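Local structure of 4'-phospho-dehydrooxetanocin synthase (Bacillus megaterium, 5UL3) at residues A[512-515]-A[516-520]. The protein catalyses the oxidative ring contraction of dAMP to an oxetane aldehyde in oxetanocin A biosynthesis, using cobalamin, a [4Fe-4S] cluster and S-adenosylmethionine. Sequence-based numbering, arbitrary orientation. Where two conformers were deposited one is given.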
# COMPACT_ATOMS: atom_id res chain seq x y z
N GLU A 512 14.56 -25.74 19.10
CA GLU A 512 14.29 -25.62 20.53
C GLU A 512 13.40 -24.42 20.81
O GLU A 512 12.45 -24.51 21.60
CB GLU A 512 15.60 -25.50 21.31
CG GLU A 512 16.48 -26.75 21.28
CD GLU A 512 17.82 -26.56 21.99
OE1 GLU A 512 18.30 -25.41 22.10
OE2 GLU A 512 18.39 -27.57 22.46
N LEU A 513 13.68 -23.29 20.16
CA LEU A 513 12.84 -22.11 20.31
C LEU A 513 11.42 -22.40 19.85
O LEU A 513 10.45 -22.06 20.53
CB LEU A 513 13.44 -20.94 19.53
CG LEU A 513 12.59 -19.67 19.52
CD1 LEU A 513 12.40 -19.17 20.94
CD2 LEU A 513 13.24 -18.61 18.63
N TYR A 514 11.30 -23.01 18.66
CA TYR A 514 9.99 -23.38 18.13
C TYR A 514 9.22 -24.27 19.10
O TYR A 514 8.06 -24.01 19.41
CB TYR A 514 10.16 -24.07 16.78
CG TYR A 514 8.87 -24.44 16.09
CD1 TYR A 514 8.15 -23.50 15.36
CD2 TYR A 514 8.40 -25.75 16.11
CE1 TYR A 514 6.98 -23.84 14.71
CE2 TYR A 514 7.22 -26.10 15.46
CZ TYR A 514 6.52 -25.15 14.77
OH TYR A 514 5.36 -25.50 14.12
N ASP A 515 9.87 -25.34 19.58
CA ASP A 515 9.17 -26.28 20.45
C ASP A 515 8.72 -25.61 21.75
O ASP A 515 7.62 -25.86 22.23
CB ASP A 515 10.07 -27.49 20.75
CG ASP A 515 10.17 -28.45 19.59
OD1 ASP A 515 9.23 -28.49 18.77
OD2 ASP A 515 11.19 -29.16 19.49
N LYS A 516 9.56 -24.74 22.31
CA LYS A 516 9.21 -24.09 23.56
C LYS A 516 8.05 -23.11 23.39
O LYS A 516 7.17 -23.04 24.25
CB LYS A 516 10.43 -23.39 24.15
CG LYS A 516 11.38 -24.33 24.89
CD LYS A 516 12.66 -23.61 25.29
CE LYS A 516 13.64 -24.53 26.01
NZ LYS A 516 13.27 -24.73 27.44
N LEU A 517 8.03 -22.36 22.28
CA LEU A 517 6.92 -21.42 22.08
C LEU A 517 5.61 -22.13 21.75
O LEU A 517 4.55 -21.57 22.02
CB LEU A 517 7.28 -20.41 20.99
CG LEU A 517 8.31 -19.37 21.43
CD1 LEU A 517 8.83 -18.57 20.25
CD2 LEU A 517 7.70 -18.46 22.47
N LEU A 518 5.65 -23.34 21.21
CA LEU A 518 4.40 -24.04 20.95
C LEU A 518 3.88 -24.80 22.17
O LEU A 518 2.67 -24.85 22.39
CB LEU A 518 4.55 -25.01 19.78
CG LEU A 518 4.09 -24.48 18.42
CD1 LEU A 518 5.04 -23.38 17.95
CD2 LEU A 518 4.03 -25.62 17.42
N ASN A 519 4.77 -25.39 22.97
CA ASN A 519 4.38 -26.40 23.95
C ASN A 519 4.77 -26.11 25.38
O ASN A 519 4.15 -26.66 26.29
CB ASN A 519 4.99 -27.76 23.57
CG ASN A 519 4.66 -28.17 22.17
OD1 ASN A 519 3.49 -28.20 21.78
ND2 ASN A 519 5.68 -28.47 21.38
N ASP A 520 5.79 -25.29 25.62
CA ASP A 520 6.34 -25.10 26.96
C ASP A 520 5.55 -23.99 27.64
O ASP A 520 5.84 -22.80 27.46
CB ASP A 520 7.83 -24.78 26.89
CG ASP A 520 8.53 -24.93 28.23
OD1 ASP A 520 7.93 -24.62 29.27
OD2 ASP A 520 9.71 -25.33 28.22
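Leu-518 reaches back one helical turn and lays both methyls against the phenol of Tyr-514 near the C-terminal end of helix 510-519. Its CD1 sits over one ring face, 3.9 Å from the Tyr-514 ring centroid and 16° off the normal, a CH-pi contact displaced toward the CE1 side, while CD2 meets the far end of the phenol, 3.6 Å from Tyr-514 OH. With CG anti to the backbone N (chi1 -177°), beside the carbonyl carbon, the tyrosine ring projects outward with a slight lean toward the C-terminal end, one face to Leu-518. One position round the helix, Leu-513 and Leu-517 lie side by side and point the same way, their CD1 methyls 3.7 Å apart. The Tyr-514 side chain also touches Val-414 and Leu-417 of helix 410-426, and Leu-517 continues the apolar packing onto Leu-461 and Ala-464 of helix 452-464.

Backbone i+4 to i hydrogen bonds run under both pairs: Leu-517 N donates to Leu-513 O at 162°, but the bonds of Leu-518 N to Tyr-514 O and Asn-519 N to Asp-515 O are more bent. Asp-515 O also accepts a weak second bond from Leu-518 N at 3.4 Å. Asp-520 then leaves helical geometry and N-caps helix 521-527, its OD1 accepting from Phe-523 N, with a long, weak salt bridge from OD2 to Lys-516 NZ (3.7 Å) in addition. The chemistry is therefore divided: the CH-pi contact and the leucine pair tie successive turns of this helix together and apolar contacts join it to its neighbours within the radical SAM core, whereas Asp-515 pairs with Lys-410 in the conformer given and the Asp-520 cap marks the junction to the next helix.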